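Local coordinates for protein putative glycosyltransferase (GalT1) (Streptococcus parasanguinis FW213, PDB 5HEA) that probably transfers sugar residues from nucleotide-activated donors through its GT-A-type glycosyltransferase domain, here the C-terminal part of a longer protein, at residues 22-32 against 92-103. Sequence-based numbering, arbitrary orientation.
Sequences RCLDSLLRQTY and DSDDFVEEFYLE
Gln30 and Thr31, just beyond helix 20-28, dock on Glu99 and its neighbours in the GT-A domain, showing how one side-chain amide can stand in for backbone pairing between a loop and a helix start. The Gln30 chain bends at its CB-CG bond (chi2 -53°), bringing its amide to the polypeptide opposite. There NE2 donates to Glu98 O at 2.9 Å, almost straight at 174°, and its second N-H reaches Ser26 O; both acceptors lie in the amide plane. OE1 accepts from Leu102 N (2.9 Å), in the first turn of helix 101-110, and from a water that also links Thr31 OG1, Tyr32 N and Glu103 N. Backbone pairing follows, Thr31 N to Glu99 O at 2.8 Å, while the Thr31 methyl CG2 lies across Glu99 CG at 3.9 Å. At the other end, beside Asp92-Ser93-Asp94, which matches the DXD signature of GT-A enzymes, Arg22 CD sits over the Phe96 ring face, 4.1 Å from its centroid, the guanidinium tilted 39° to the ring. That guanidinium also pairs with Glu126. Between these ends, Val97 N donates to Ser26 OG at 3.3 Å, and the same hydroxyl donates to Cys23 O.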
loop_
_atom_site.group_PDB
_atom_site.type_symbol
_atom_site.label_atom_id
_atom_site.label_comp_id
_atom_site.label_asym_id
_atom_site.label_seq_id
_atom_site.Cartn_x
_atom_site.Cartn_y
_atom_site.Cartn_z
ATOM N N ARG A 22 9.827 -25.518 -28.876
ATOM C CA ARG A 22 9.099 -25.693 -30.127
ATOM C C ARG A 22 9.056 -24.380 -30.923
ATOM O O ARG A 22 9.313 -24.369 -32.131
ATOM C CB ARG A 22 7.686 -26.213 -29.859
ATOM C CG ARG A 22 6.901 -26.528 -31.123
ATOM C CD ARG A 22 5.497 -26.971 -30.775
ATOM N NE ARG A 22 4.771 -25.927 -30.052
ATOM C CZ ARG A 22 3.622 -26.124 -29.421
ATOM N NH1 ARG A 22 3.061 -27.329 -29.411
ATOM N NH2 ARG A 22 3.027 -25.122 -28.802
ATOM N N CYS A 23 8.772 -23.276 -30.240
ATOM C CA CYS A 23 8.753 -21.970 -30.901
ATOM C C CYS A 23 10.108 -21.653 -31.529
ATOM O O CYS A 23 10.208 -21.401 -32.732
ATOM C CB CYS A 23 8.360 -20.870 -29.912
ATOM S SG CYS A 23 8.424 -19.196 -30.632
ATOM N N LEU A 24 11.158 -21.696 -30.713
ATOM C CA LEU A 24 12.491 -21.333 -31.167
ATOM C C LEU A 24 13.039 -22.267 -32.265
ATOM O O LEU A 24 13.698 -21.801 -33.193
ATOM C CB LEU A 24 13.455 -21.241 -29.979
ATOM C CG LEU A 24 13.115 -20.138 -28.955
ATOM C CD1 LEU A 24 14.141 -20.083 -27.835
ATOM C CD2 LEU A 24 12.989 -18.780 -29.626
ATOM N N ASP A 25 12.784 -23.572 -32.153
ATOM C CA ASP A 25 13.189 -24.520 -33.198
ATOM C C ASP A 25 12.552 -24.129 -34.540
ATOM O O ASP A 25 13.219 -24.126 -35.578
ATOM C CB ASP A 25 12.808 -25.978 -32.840
ATOM C CG ASP A 25 13.648 -26.567 -31.686
ATOM O OD1 ASP A 25 14.753 -26.054 -31.384
ATOM O OD2 ASP A 25 13.193 -27.570 -31.084
ATOM N N SER A 26 11.265 -23.783 -34.520
ATOM C CA SER A 26 10.572 -23.414 -35.763
ATOM C C SER A 26 11.112 -22.114 -36.385
ATOM O O SER A 26 11.111 -21.965 -37.606
ATOM C CB SER A 26 9.053 -23.347 -35.563
ATOM O OG SER A 26 8.670 -22.148 -34.919
ATOM N N LEU A 27 11.605 -21.195 -35.556
ATOM C CA LEU A 27 12.184 -19.944 -36.060
ATOM C C LEU A 27 13.588 -20.096 -36.644
ATOM O O LEU A 27 13.904 -19.523 -37.687
ATOM C CB LEU A 27 12.221 -18.870 -34.958
ATOM C CG LEU A 27 10.877 -18.371 -34.430
ATOM C CD1 LEU A 27 11.079 -17.366 -33.277
ATOM C CD2 LEU A 27 10.104 -17.733 -35.552
ATOM N N LEU A 28 14.444 -20.840 -35.956
ATOM C CA LEU A 28 15.792 -21.080 -36.459
ATOM C C LEU A 28 15.801 -21.859 -37.783
ATOM O O LEU A 28 16.757 -21.764 -38.548
ATOM C CB LEU A 28 16.633 -21.791 -35.404
ATOM C CG LEU A 28 16.910 -20.951 -34.153
ATOM C CD1 LEU A 28 17.789 -21.718 -33.163
ATOM C CD2 LEU A 28 17.552 -19.623 -34.539
ATOM N N ARG A 29 14.732 -22.608 -38.053
ATOM C CA ARG A 29 14.580 -23.309 -39.330
ATOM C C ARG A 29 14.019 -22.447 -40.464
ATOM O O ARG A 29 13.597 -22.987 -41.487
ATOM C CB ARG A 29 13.667 -24.527 -39.171
ATOM C CG ARG A 29 14.275 -25.677 -38.381
ATOM C CD ARG A 29 13.374 -26.900 -38.445
ATOM N NE ARG A 29 11.984 -26.586 -38.111
ATOM C CZ ARG A 29 11.381 -26.948 -36.977
ATOM N NH1 ARG A 29 12.044 -27.650 -36.063
ATOM N NH2 ARG A 29 10.113 -26.618 -36.761
ATOM N N GLN A 30 13.995 -21.126 -40.298
ATOM C CA GLN A 30 13.432 -20.260 -41.338
ATOM C C GLN A 30 14.275 -20.280 -42.605
ATOM O O GLN A 30 15.501 -20.199 -42.541
ATOM C CB GLN A 30 13.277 -18.818 -40.845
ATOM C CG GLN A 30 12.096 -18.619 -39.932
ATOM C CD GLN A 30 10.812 -19.124 -40.550
ATOM O OE1 GLN A 30 10.328 -18.573 -41.548
ATOM N NE2 GLN A 30 10.254 -20.184 -39.974
ATOM N N THR A 31 13.608 -20.374 -43.753
ATOM C CA THR A 31 14.280 -20.294 -45.049
ATOM C C THR A 31 14.849 -18.897 -45.295
ATOM O O THR A 31 15.832 -18.736 -46.023
ATOM C CB THR A 31 13.329 -20.680 -46.209
ATOM O OG1 THR A 31 12.204 -19.799 -46.222
ATOM C CG2 THR A 31 12.824 -22.091 -46.030
ATOM N N TYR A 32 14.218 -17.883 -44.701
ATOM C CA TYR A 32 14.763 -16.531 -44.721
ATOM C C TYR A 32 15.784 -16.426 -43.599
ATOM O O TYR A 32 15.439 -16.518 -42.422
ATOM C CB TYR A 32 13.658 -15.493 -44.529
ATOM C CG TYR A 32 14.092 -14.066 -44.812
ATOM C CD1 TYR A 32 14.728 -13.308 -43.839
ATOM C CD2 TYR A 32 13.865 -13.485 -46.053
ATOM C CE1 TYR A 32 15.123 -12.007 -44.090
ATOM C CE2 TYR A 32 14.257 -12.185 -46.317
ATOM C CZ TYR A 32 14.878 -11.452 -45.327
ATOM O OH TYR A 32 15.265 -10.165 -45.576
ATOM N N ASP A 92 4.578 -15.063 -30.786
ATOM C CA ASP A 92 4.325 -15.447 -29.399
ATOM C C ASP A 92 5.027 -16.762 -29.087
ATOM O O ASP A 92 5.057 -17.662 -29.911
ATOM C CB ASP A 92 2.832 -15.559 -29.114
ATOM C CG ASP A 92 2.163 -14.199 -29.032
ATOM O OD1 ASP A 92 2.884 -13.178 -28.844
ATOM O OD2 ASP A 92 0.920 -14.148 -29.152
ATOM N N SER A 93 5.586 -16.865 -27.887
ATOM C CA SER A 93 6.465 -17.991 -27.580
ATOM C C SER A 93 5.694 -19.294 -27.313
ATOM O O SER A 93 6.304 -20.357 -27.193
ATOM C CB SER A 93 7.415 -17.618 -26.435
ATOM O OG SER A 93 6.728 -16.938 -25.405
ATOM N N ASP A 94 4.361 -19.194 -27.242
ATOM C CA ASP A 94 3.438 -20.341 -27.174
ATOM C C ASP A 94 3.192 -21.003 -28.527
ATOM O O ASP A 94 2.629 -22.101 -28.600
ATOM C CB ASP A 94 2.057 -19.860 -26.738
ATOM C CG ASP A 94 1.985 -19.543 -25.284
ATOM O OD1 ASP A 94 2.727 -20.176 -24.512
ATOM O OD2 ASP A 94 1.178 -18.671 -24.911
ATOM N N ASP A 95 3.574 -20.311 -29.593
ATOM C CA ASP A 95 3.189 -20.677 -30.955
ATOM C C ASP A 95 4.364 -21.179 -31.784
ATOM O O ASP A 95 5.484 -21.248 -31.286
ATOM C CB ASP A 95 2.551 -19.461 -31.640
ATOM C CG ASP A 95 1.319 -18.957 -30.900
ATOM O OD1 ASP A 95 0.624 -19.792 -30.272
ATOM O OD2 ASP A 95 1.039 -17.731 -30.950
ATOM N N PHE A 96 4.105 -21.545 -33.042
ATOM C CA PHE A 96 5.169 -21.970 -33.951
ATOM C C PHE A 96 4.766 -21.748 -35.403
ATOM O O PHE A 96 3.601 -21.485 -35.701
ATOM C CB PHE A 96 5.587 -23.429 -33.700
ATOM C CG PHE A 96 4.453 -24.412 -33.800
ATOM C CD1 PHE A 96 3.564 -24.572 -32.745
ATOM C CD2 PHE A 96 4.279 -25.179 -34.947
ATOM C CE1 PHE A 96 2.521 -25.471 -32.828
ATOM C CE2 PHE A 96 3.235 -26.098 -35.043
ATOM C CZ PHE A 96 2.353 -26.246 -33.984
ATOM N N VAL A 97 5.738 -21.829 -36.305
ATOM C CA VAL A 97 5.508 -21.453 -37.695
ATOM C C VAL A 97 6.108 -22.442 -38.696
ATOM O O VAL A 97 6.992 -23.238 -38.357
ATOM C CB VAL A 97 6.088 -20.041 -37.991
ATOM C CG1 VAL A 97 5.413 -18.983 -37.129
ATOM C CG2 VAL A 97 7.586 -20.027 -37.735
ATOM N N GLU A 98 5.627 -22.366 -39.938
ATOM C CA GLU A 98 6.200 -23.115 -41.053
ATOM C C GLU A 98 7.592 -22.587 -41.342
ATOM O O GLU A 98 7.910 -21.465 -40.971
ATOM C CB GLU A 98 5.344 -22.938 -42.311
ATOM C CG GLU A 98 3.982 -23.583 -42.243
ATOM C CD GLU A 98 4.053 -25.086 -42.401
ATOM O OE1 GLU A 98 5.132 -25.595 -42.771
ATOM O OE2 GLU A 98 3.029 -25.756 -42.151
ATOM N N GLU A 99 8.415 -23.380 -42.023
ATOM C CA GLU A 99 9.787 -22.969 -42.322
ATOM C C GLU A 99 9.865 -21.849 -43.360
ATOM O O GLU A 99 10.888 -21.158 -43.452
ATOM C CB GLU A 99 10.623 -24.165 -42.786
ATOM C CG GLU A 99 10.352 -24.570 -44.220
ATOM C CD GLU A 99 11.196 -25.749 -44.662
ATOM O OE1 GLU A 99 11.614 -26.536 -43.784
ATOM O OE2 GLU A 99 11.441 -25.882 -45.883
ATOM N N PHE A 100 8.793 -21.675 -44.136
ATOM C CA PHE A 100 8.735 -20.636 -45.174
ATOM C C PHE A 100 7.944 -19.396 -44.744
ATOM O O PHE A 100 7.654 -18.512 -45.553
ATOM C CB PHE A 100 8.136 -21.211 -46.462
ATOM C CG PHE A 100 6.840 -21.937 -46.256
ATOM C CD1 PHE A 100 5.658 -21.240 -46.048
ATOM C CD2 PHE A 100 6.799 -23.324 -46.281
ATOM C CE1 PHE A 100 4.459 -21.910 -45.861
ATOM C CE2 PHE A 100 5.597 -24.000 -46.091
ATOM C CZ PHE A 100 4.430 -23.288 -45.882
ATOM N N TYR A 101 7.594 -19.342 -43.467
ATOM C CA TYR A 101 6.783 -18.253 -42.909
ATOM C C TYR A 101 7.325 -16.856 -43.205
ATOM O O TYR A 101 6.641 -16.016 -43.805
ATOM C CB TYR A 101 6.677 -18.449 -41.392
ATOM C CG TYR A 101 6.015 -17.319 -40.630
ATOM C CD1 TYR A 101 4.641 -17.133 -40.691
ATOM C CD2 TYR A 101 6.758 -16.485 -39.803
ATOM C CE1 TYR A 101 4.020 -16.124 -39.974
ATOM C CE2 TYR A 101 6.148 -15.465 -39.077
ATOM C CZ TYR A 101 4.778 -15.298 -39.172
ATOM O OH TYR A 101 4.150 -14.309 -38.472
ATOM N N LEU A 102 8.557 -16.612 -42.783
ATOM C CA LEU A 102 9.181 -15.303 -42.919
ATOM C C LEU A 102 9.393 -14.926 -44.387
ATOM O O LEU A 102 9.112 -13.793 -44.809
ATOM C CB LEU A 102 10.527 -15.319 -42.197
ATOM C CG LEU A 102 10.937 -14.119 -41.351
ATOM C CD1 LEU A 102 9.748 -13.549 -40.578
ATOM C CD2 LEU A 102 12.049 -14.551 -40.400
ATOM N N GLU A 103 9.919 -15.876 -45.149
ATOM C CA GLU A 103 10.161 -15.685 -46.577
ATOM C C GLU A 103 8.899 -15.236 -47.327
ATOM O O GLU A 103 8.937 -14.287 -48.111
ATOM C CB GLU A 103 10.724 -16.978 -47.189
ATOM C CG GLU A 103 11.112 -16.852 -48.656
ATOM C CD GLU A 103 11.544 -18.177 -49.270
ATOM O OE1 GLU A 103 11.502 -19.219 -48.574
ATOM O OE2 GLU A 103 11.926 -18.173 -50.459
HETATM O O HOH W 1 5.550 -23.234 -29.344
HETATM O O HOH W 2 9.784 -23.750 -38.962
HETATM O O HOH W 3 11.360 -18.132 -44.093
#